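Local coordinates for protein 3' terminal uridylyl transferase (Trypanosoma brucei, PDB 5HZD) that catalyses the addition of uridines from UTP to the 3' ends of guide RNAs, ribosomal RNAs and some mRNAs and takes part in mitochondrial RNA editing, at residues 300-305 with 354-359; 340-345 with 415-420. All coordinates share one frame; numbering follows the deposited sequence.

Contact 1: residues 300-305 with 354-359; sequences LRKYLL and PYVDPL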
ATOM      1  N   LEU A 300       8.306   6.705  -2.086  1.00 12.18           N
ATOM      2  CA  LEU A 300       7.287   7.441  -1.334  1.00 12.21           C
ATOM      3  C   LEU A 300       7.819   7.795   0.031  1.00 10.80           C
ATOM      4  O   LEU A 300       7.649   8.929   0.467  1.00 12.24           O
ATOM      5  CB  LEU A 300       5.965   6.662  -1.193  1.00 10.71           C
ATOM      6  CG  LEU A 300       5.208   6.387  -2.507  1.00 14.99           C
ATOM      7  CD1 LEU A 300       3.948   5.657  -2.218  1.00 16.92           C
ATOM      8  CD2 LEU A 300       4.857   7.698  -3.214  1.00 17.64           C
ATOM      9  N   ARG A 301       8.468   6.845   0.715  1.00 10.87           N
ATOM     10  CA  ARG A 301       8.937   7.113   2.078  0.67 11.06           C
ATOM     11  C   ARG A 301       9.911   8.280   2.134  1.00 11.37           C
ATOM     12  O   ARG A 301       9.803   9.166   3.016  1.00 13.17           O
ATOM     13  CB  ARG A 301       9.579   5.854   2.664  0.67 12.50           C
ATOM     14  CG  ARG A 301       9.879   5.979   4.126  0.67 11.62           C
ATOM     15  CD  ARG A 301      10.619   4.749   4.617  0.67 13.02           C
ATOM     16  NE  ARG A 301      11.110   5.012   5.967  0.67 19.55           N
ATOM     17  CZ  ARG A 301      12.284   5.590   6.263  0.67 16.31           C
ATOM     18  NH1 ARG A 301      13.151   5.938   5.308  0.67 22.76           N
ATOM     19  NH2 ARG A 301      12.599   5.817   7.531  0.67 17.68           N
ATOM     20  N   LYS A 302      10.845   8.333   1.190  1.00 11.53           N
ATOM     21  CA  LYS A 302      11.833   9.400   1.177  1.00 13.41           C
ATOM     22  C   LYS A 302      11.162  10.766   1.014  1.00 13.08           C
ATOM     23  O   LYS A 302      11.450  11.708   1.767  1.00 14.02           O
ATOM     24  CB  LYS A 302      12.828   9.125   0.055  1.00 15.09           C
ATOM     25  CG  LYS A 302      14.020  10.032   0.072  1.00 17.36           C
ATOM     26  CD  LYS A 302      15.085   9.515  -0.899  1.00 22.46           C
ATOM     27  CE  LYS A 302      16.307  10.421  -0.925  1.00 29.00           C
ATOM     28  NZ  LYS A 302      17.038  10.489   0.383  1.00 30.25           N
ATOM     29  N   TYR A 303      10.231  10.868   0.072  1.00 11.78           N
ATOM     30  CA  TYR A 303       9.477  12.109  -0.064  1.00 12.08           C
ATOM     31  C   TYR A 303       8.622  12.448   1.161  1.00 12.69           C
ATOM     32  O   TYR A 303       8.640  13.589   1.648  1.00 14.39           O
ATOM     33  CB  TYR A 303       8.568  12.014  -1.295  1.00 11.34           C
ATOM     34  CG  TYR A 303       9.208  12.451  -2.587  1.00 11.53           C
ATOM     35  CD1 TYR A 303       9.578  13.788  -2.772  1.00 12.14           C
ATOM     36  CD2 TYR A 303       9.358  11.572  -3.650  1.00 11.48           C
ATOM     37  CE1 TYR A 303      10.106  14.229  -3.994  1.00 12.02           C
ATOM     38  CE2 TYR A 303       9.903  12.020  -4.888  1.00 11.72           C
ATOM     39  CZ  TYR A 303      10.256  13.344  -5.026  1.00 13.28           C
ATOM     40  OH  TYR A 303      10.758  13.780  -6.247  1.00 14.55           O
ATOM     41  N   LEU A 304       7.866  11.479   1.656  1.00 11.26           N
ATOM     42  CA  LEU A 304       6.858  11.818   2.664  1.00 11.40           C
ATOM     43  C   LEU A 304       7.458  12.086   4.039  1.00 11.50           C
ATOM     44  O   LEU A 304       6.840  12.758   4.871  1.00 13.48           O
ATOM     45  CB  LEU A 304       5.810  10.709   2.729  1.00 11.47           C
ATOM     46  CG  LEU A 304       4.987  10.547   1.445  1.00 13.05           C
ATOM     47  CD1 LEU A 304       3.967   9.476   1.667  1.00 13.81           C
ATOM     48  CD2 LEU A 304       4.269  11.862   1.061  1.00 14.93           C
ATOM     49  N   LEU A 305       8.669  11.613   4.284  1.00 12.83           N
ATOM     50  CA  LEU A 305       9.345  11.960   5.535  1.00 13.02           C
ATOM     51  C   LEU A 305      10.016  13.335   5.508  1.00 14.56           C
ATOM     52  O   LEU A 305      10.532  13.814   6.528  1.00 18.10           O
ATOM     53  CB  LEU A 305      10.384  10.892   5.903  1.00 13.85           C
ATOM     54  CG  LEU A 305       9.846   9.568   6.415  1.00 21.69           C
ATOM     55  CD1 LEU A 305      11.048   8.659   6.661  1.00 28.14           C
ATOM     56  CD2 LEU A 305       9.012   9.755   7.705  1.00 25.15           C
ATOM     57  N   PRO A 354      12.201  18.814  -0.960  1.00 18.37           N
ATOM     58  CA  PRO A 354      13.223  18.755  -2.010  1.00 18.16           C
ATOM     59  C   PRO A 354      12.866  17.731  -3.085  1.00 17.70           C
ATOM     60  O   PRO A 354      12.206  16.721  -2.844  1.00 15.95           O
ATOM     61  CB  PRO A 354      14.481  18.292  -1.252  1.00 20.55           C
ATOM     62  CG  PRO A 354      14.251  18.703   0.163  1.00 21.37           C
ATOM     63  CD  PRO A 354      12.760  18.459   0.359  1.00 18.18           C
ATOM     64  N   TYR A 355      13.320  17.994  -4.308  1.00 14.96           N
ATOM     65  CA  TYR A 355      13.158  17.004  -5.371  1.00 16.72           C
ATOM     66  C   TYR A 355      13.982  15.737  -5.111  1.00 17.64           C
ATOM     67  O   TYR A 355      15.127  15.816  -4.638  1.00 18.91           O
ATOM     68  CB  TYR A 355      13.562  17.642  -6.722  1.00 15.27           C
ATOM     69  CG  TYR A 355      13.507  16.650  -7.850  1.00 15.23           C
ATOM     70  CD1 TYR A 355      12.276  16.241  -8.366  1.00 15.23           C
ATOM     71  CD2 TYR A 355      14.677  16.100  -8.386  1.00 16.76           C
ATOM     72  CE1 TYR A 355      12.211  15.291  -9.370  1.00 13.42           C
ATOM     73  CE2 TYR A 355      14.611  15.145  -9.416  1.00 15.96           C
ATOM     74  CZ  TYR A 355      13.372  14.761  -9.885  1.00 14.65           C
ATOM     75  OH  TYR A 355      13.329  13.828 -10.890  1.00 18.57           O
ATOM     76  N   VAL A 356      13.402  14.574  -5.407  1.00 17.26           N
ATOM     77  CA  VAL A 356      14.142  13.310  -5.388  1.00 16.50           C
ATOM     78  C   VAL A 356      13.969  12.620  -6.741  1.00 16.79           C
ATOM     79  O   VAL A 356      12.830  12.349  -7.165  1.00 17.58           O
ATOM     80  CB  VAL A 356      13.589  12.350  -4.323  1.00 14.97           C
ATOM     81  CG1 VAL A 356      14.370  11.020  -4.344  1.00 19.83           C
ATOM     82  CG2 VAL A 356      13.638  12.969  -2.943  1.00 19.35           C
ATOM     83  N   ASP A 357      15.073  12.340  -7.430  1.00 20.08           N
ATOM     84  CA  ASP A 357      14.966  11.593  -8.683  1.00 21.53           C
ATOM     85  C   ASP A 357      14.607  10.140  -8.372  1.00 18.80           C
ATOM     86  O   ASP A 357      15.277   9.504  -7.541  1.00 20.28           O
ATOM     87  CB  ASP A 357      16.289  11.661  -9.438  1.00 20.41           C
ATOM     88  CG  ASP A 357      16.166  11.188 -10.878  1.00 27.40           C
ATOM     89  OD1 ASP A 357      15.463  10.194 -11.141  1.00 23.43           O
ATOM     90  OD2 ASP A 357      16.772  11.826 -11.771  1.00 32.00           O
ATOM     91  N   PRO A 358      13.545   9.600  -8.997  1.00 18.90           N
ATOM     92  CA  PRO A 358      13.260   8.181  -8.738  1.00 18.21           C
ATOM     93  C   PRO A 358      14.491   7.271  -8.928  1.00 19.49           C
ATOM     94  O   PRO A 358      14.615   6.278  -8.208  1.00 20.11           O
ATOM     95  CB  PRO A 358      12.138   7.876  -9.732  1.00 17.70           C
ATOM     96  CG  PRO A 358      11.365   9.221  -9.770  1.00 16.96           C
ATOM     97  CD  PRO A 358      12.502  10.213  -9.850  1.00 17.32           C
ATOM     98  N   LEU A 359      15.406   7.637  -9.807  1.00 17.23           N
ATOM     99  CA  LEU A 359      16.629   6.836 -10.033  1.00 19.64           C
ATOM    100  C   LEU A 359      17.585   6.756  -8.839  1.00 21.64           C
ATOM    101  O   LEU A 359      18.481   5.902  -8.811  1.00 23.85           O
ATOM    102  CB  LEU A 359      17.373   7.329 -11.278  1.00 24.09           C
ATOM    103  CG  LEU A 359      16.561   7.170 -12.576  1.00 30.00           C
ATOM    104  CD1 LEU A 359      17.405   7.498 -13.784  1.00 32.64           C
ATOM    105  CD2 LEU A 359      15.954   5.778 -12.699  1.00 35.88           C
TER
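Y303, toward the C-terminal end of helix 292-304, lays its ring against V356 and the backbone around it, a compact example of how one tyrosine can join a helix to an irregular loop by both its ring and its hydroxyl. V356 CB stands over one face of the ring, 3.9 Å from its centroid and displaced toward the rim, in a CH-pi contact; the two side chains run past each other in opposite senses. The approach is close, with Y303 CZ 3.5 Å from V356 CB. Beyond the ring, the hydroxyl takes a hydrogen bond from the V356 backbone, N to Y303 OH being 2.9 Å with an angle of 156° at the hydrogen. V356 O also lies 2.7 Å from Y303 OH, and Y355 CD1 borders the same oxygen. Farther back along the ring, P354 O approaches Y303 CE1 obliquely at 3.5 Å.

V356 turns its two methyls to different neighbours. CG1, anti to the backbone N (chi1 179°), reaches K302 CD at 3.8 Å, whereas CG2 lies toward the Y303 ring. The K302 chain is extended as far as CE and gives the valine its aliphatic part. I344 and V348 of helix 336-349 also touch Y303.

The contact thus joins helix 292-304, which carries UTP-binding residues near its start, to the loop after helix 336-349, with the Y303 side chain about 9 Å from that of UTP-binding Y337. A nonpolar ring face and a polar hydroxyl serve one loop residue together: V356 packs by its side chain while its backbone N-H is paired with the tyrosine oxygen.

Contact 2: residues 340-345 with 415-420; sequences NIMWIY and NVISLN
Y345 receives the chain of 415-420 on a face and at an edge of its ring. I417 CA sits almost exactly above the ring centre, 4.2 Å from the centroid and 3° off the normal, a CH-pi contact made by the backbone carbon itself. S418 O instead comes up near the ring plane, 3.3 Å from Y345 CD1. CG anti to the backbone N (chi1 174°) carries the ring out over I417 CA and alongside S418 O. Nearer the helix, I417 CG2 packs on Y345 CB at 3.5 Å.

I417 divides its branches along the helix: CG2 also meets I341 CG2, while CD1 extends to M342 CG at 3.8 Å. L419 occupies the neighbouring stretch of helix surface. Its CD2 lies 3.9 Å from I344 CG2, the two side chains crossing at about a right angle, and its CG rests against I341 CG2.

A water joins the polar end of the ring to the other segment, lying 2.7 Å from Y345 OH and donating to V416 O at an equal distance. In the next shell, the backbone of I417 is hydrogen-bonded to C464 and E466. S418 OG accepts from N420 N in an ST turn and is also bonded to E466, in the inferred nucleotide recognition motif, while F405 and Y406 of helix 385-409 pack on Y345.

No direct hydrogen bond links the two segments. Cohesion therefore comes from buried aliphatic and aromatic surfaces, with the water bridging a hydroxyl to a carbonyl, and E466, bonded to both the I417 backbone and S418 OG, probably helps fix the course of 415-420.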
ATOM      1  N   ASN A 340      -0.881   9.772  -4.333  1.00 11.49           N
ATOM      2  CA  ASN A 340       0.340  10.181  -3.635  1.00 11.66           C
ATOM      3  C   ASN A 340       1.283  10.944  -4.569  1.00 10.46           C
ATOM      4  O   ASN A 340       1.939  11.916  -4.157  1.00 10.57           O
ATOM      5  CB  ASN A 340       1.070   8.964  -3.058  1.00 11.42           C
ATOM      6  CG  ASN A 340       0.550   8.552  -1.710  1.00 16.51           C
ATOM      7  OD1 ASN A 340       0.236   9.387  -0.873  1.00 16.59           O
ATOM      8  ND2 ASN A 340       0.458   7.244  -1.488  1.00 17.38           N
ATOM      9  N   ILE A 341       1.348  10.533  -5.846  1.00 10.51           N
ATOM     10  CA  ILE A 341       2.188  11.257  -6.788  0.77 10.70           C
ATOM     11  C   ILE A 341       1.641  12.674  -7.016  1.00 10.85           C
ATOM     12  O   ILE A 341       2.426  13.631  -7.091  1.00 11.32           O
ATOM     13  CB  ILE A 341       2.372  10.482  -8.102  0.77 10.79           C
ATOM     14  CG1 ILE A 341       3.190   9.217  -7.810  0.77 12.72           C
ATOM     15  CG2 ILE A 341       3.070  11.359  -9.171  0.77 11.07           C
ATOM     16  CD1 ILE A 341       3.072   8.139  -8.895  0.77 12.48           C
ATOM     17  N   MET A 342       0.321  12.823  -7.120  1.00 11.13           N
ATOM     18  CA  MET A 342      -0.249  14.155  -7.226  1.00 11.01           C
ATOM     19  C   MET A 342       0.177  15.022  -6.038  1.00 11.03           C
ATOM     20  O   MET A 342       0.549  16.171  -6.215  1.00 11.22           O
ATOM     21  CB  MET A 342      -1.781  14.121  -7.266  1.00 12.63           C
ATOM     22  CG  MET A 342      -2.338  13.531  -8.544  1.00 11.87           C
ATOM     23  SD  MET A 342      -4.133  13.678  -8.583  1.00 15.10           S
ATOM     24  CE  MET A 342      -4.366  15.451  -8.592  1.00 15.46           C
ATOM     25  N   TRP A 343       0.092  14.488  -4.829  1.00 10.88           N
ATOM     26  CA  TRP A 343       0.425  15.267  -3.647  1.00 10.95           C
ATOM     27  C   TRP A 343       1.900  15.612  -3.640  1.00 11.79           C
ATOM     28  O   TRP A 343       2.281  16.762  -3.414  1.00 11.25           O
ATOM     29  CB  TRP A 343       0.036  14.402  -2.436  1.00 11.31           C
ATOM     30  CG  TRP A 343       0.495  14.853  -1.071  1.00 10.88           C
ATOM     31  CD1 TRP A 343       1.248  14.120  -0.196  1.00 10.82           C
ATOM     32  CD2 TRP A 343       0.117  16.053  -0.359  1.00 11.09           C
ATOM     33  NE1 TRP A 343       1.402  14.812   0.997  1.00 11.02           N
ATOM     34  CE2 TRP A 343       0.706  15.988   0.918  1.00 13.53           C
ATOM     35  CE3 TRP A 343      -0.635  17.182  -0.696  1.00 11.70           C
ATOM     36  CZ2 TRP A 343       0.555  16.989   1.869  1.00 11.90           C
ATOM     37  CZ3 TRP A 343      -0.791  18.185   0.269  1.00 13.83           C
ATOM     38  CH2 TRP A 343      -0.175  18.091   1.522  1.00 11.58           C
ATOM     39  N   ILE A 344       2.750  14.636  -3.908  1.00 10.95           N
ATOM     40  CA  ILE A 344       4.195  14.902  -3.859  1.00 11.11           C
ATOM     41  C   ILE A 344       4.623  15.879  -4.961  1.00 11.36           C
ATOM     42  O   ILE A 344       5.459  16.757  -4.722  1.00 11.59           O
ATOM     43  CB  ILE A 344       4.959  13.618  -4.002  1.00 11.02           C
ATOM     44  CG1 ILE A 344       4.742  12.811  -2.724  1.00 10.94           C
ATOM     45  CG2 ILE A 344       6.441  13.901  -4.168  1.00 11.58           C
ATOM     46  CD1 ILE A 344       5.171  11.340  -2.867  1.00 11.66           C
ATOM     47  N   TYR A 345       4.052  15.734  -6.160  1.00 11.35           N
ATOM     48  CA  TYR A 345       4.404  16.655  -7.253  1.00 11.63           C
ATOM     49  C   TYR A 345       4.069  18.081  -6.853  1.00 12.61           C
ATOM     50  O   TYR A 345       4.867  18.999  -7.071  1.00 12.09           O
ATOM     51  CB  TYR A 345       3.662  16.278  -8.542  1.00 11.64           C
ATOM     52  CG  TYR A 345       3.862  17.248  -9.671  1.00 12.25           C
ATOM     53  CD1 TYR A 345       5.020  17.220 -10.434  1.00 12.92           C
ATOM     54  CD2 TYR A 345       2.870  18.193  -9.966  1.00 12.95           C
ATOM     55  CE1 TYR A 345       5.206  18.141 -11.509  1.00 12.61           C
ATOM     56  CE2 TYR A 345       3.036  19.086 -11.021  1.00 12.43           C
ATOM     57  CZ  TYR A 345       4.200  19.054 -11.769  1.00 13.46           C
ATOM     58  OH  TYR A 345       4.384  19.952 -12.797  1.00 14.45           O
ATOM     59  N   ASN A 415       0.357  19.688 -19.623  1.00 14.75           N
ATOM     60  CA  ASN A 415       1.452  19.188 -18.805  1.00 14.29           C
ATOM     61  C   ASN A 415       1.139  17.863 -18.126  1.00 13.85           C
ATOM     62  O   ASN A 415       0.008  17.402 -18.135  1.00 13.76           O
ATOM     63  CB  ASN A 415       1.830  20.229 -17.748  1.00 19.81           C
ATOM     64  CG  ASN A 415       2.471  21.477 -18.358  1.00 20.63           C
ATOM     65  OD1 ASN A 415       2.992  21.460 -19.498  1.00 17.80           O
ATOM     66  ND2 ASN A 415       2.465  22.565 -17.589  1.00 17.57           N
ATOM     67  N   VAL A 416       2.162  17.272 -17.535  1.00 15.35           N
ATOM     68  CA  VAL A 416       2.046  15.953 -16.936  1.00 13.26           C
ATOM     69  C   VAL A 416       2.540  16.041 -15.508  1.00 13.93           C
ATOM     70  O   VAL A 416       3.586  16.634 -15.245  1.00 13.09           O
ATOM     71  CB  VAL A 416       2.980  14.973 -17.676  1.00 13.43           C
ATOM     72  CG1 VAL A 416       2.959  13.570 -16.998  1.00 13.27           C
ATOM     73  CG2 VAL A 416       2.623  14.896 -19.181  1.00 13.89           C
ATOM     74  N   ILE A 417       1.802  15.440 -14.583  1.00 12.53           N
ATOM     75  CA  ILE A 417       2.258  15.313 -13.185  1.00 12.21           C
ATOM     76  C   ILE A 417       3.360  14.268 -13.175  1.00 12.15           C
ATOM     77  O   ILE A 417       3.111  13.093 -13.452  1.00 13.20           O
ATOM     78  CB  ILE A 417       1.076  14.889 -12.304  1.00 11.91           C
ATOM     79  CG1 ILE A 417      -0.028  15.971 -12.340  1.00 12.04           C
ATOM     80  CG2 ILE A 417       1.522  14.658 -10.856  1.00 11.62           C
ATOM     81  CD1 ILE A 417      -1.306  15.633 -11.540  1.00 12.40           C
ATOM     82  N   SER A 418       4.598  14.679 -12.916  1.00 12.41           N
ATOM     83  CA  SER A 418       5.708  13.751 -13.064  1.00 12.33           C
ATOM     84  C   SER A 418       6.817  14.061 -12.086  1.00 12.80           C
ATOM     85  O   SER A 418       7.195  15.230 -11.902  1.00 12.51           O
ATOM     86  CB  SER A 418       6.281  13.808 -14.493  1.00 12.76           C
ATOM     87  OG  SER A 418       7.401  12.928 -14.555  1.00 15.98           O
ATOM     88  N   LEU A 419       7.312  13.007 -11.433  1.00 12.15           N
ATOM     89  CA  LEU A 419       8.468  13.128 -10.537  1.00 12.22           C
ATOM     90  C   LEU A 419       9.739  12.701 -11.248  1.00 12.57           C
ATOM     91  O   LEU A 419      10.806  12.640 -10.640  1.00 14.19           O
ATOM     92  CB  LEU A 419       8.267  12.261  -9.278  1.00 11.87           C
ATOM     93  CG  LEU A 419       6.982  12.527  -8.502  1.00 12.09           C
ATOM     94  CD1 LEU A 419       6.925  11.525  -7.349  1.00 14.85           C
ATOM     95  CD2 LEU A 419       7.030  13.948  -8.030  1.00 17.25           C
ATOM     96  N   ASN A 420       9.689  12.449 -12.558  1.00 12.80           N
ATOM     97  CA  ASN A 420      10.875  11.928 -13.221  1.00 13.28           C
ATOM     98  C   ASN A 420      11.877  12.995 -13.598  1.00 13.98           C
ATOM     99  O   ASN A 420      12.993  12.674 -14.041  1.00 18.44           O
ATOM    100  CB  ASN A 420      10.502  11.151 -14.486  1.00 15.31           C
ATOM    101  CG  ASN A 420       9.890   9.824 -14.174  1.00 22.08           C
ATOM    102  OD1 ASN A 420       8.722   9.739 -13.872  1.00 22.78           O
ATOM    103  ND2 ASN A 420      10.700   8.771 -14.201  1.00 30.96           N
TER
HETATM  104  O   HOH W   1       5.402  18.578 -14.859  1.00 20.56           O

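In the fold
Following the chain from the N terminus, past the zinc finger and the palm-domain sheet, the first segment reached is on helix 292-304, which starts among UTP-binding residues. The chain then passes through helices 310-324 and 336-349 before its following loop returns to 300-305, closing contact 1. Contact 2 opens on helix 336-349, within that first loop, and closes only after helix 385-409, where 415-420 comes back. The two connections therefore cross rather than nest. They meet directly: Y355 OH makes a probable hydrogen bond to L419 O, and Y303 packs on I344. Together they tie two helices, the loop at 354-359 and the short strand and turn at 415-420 into one body.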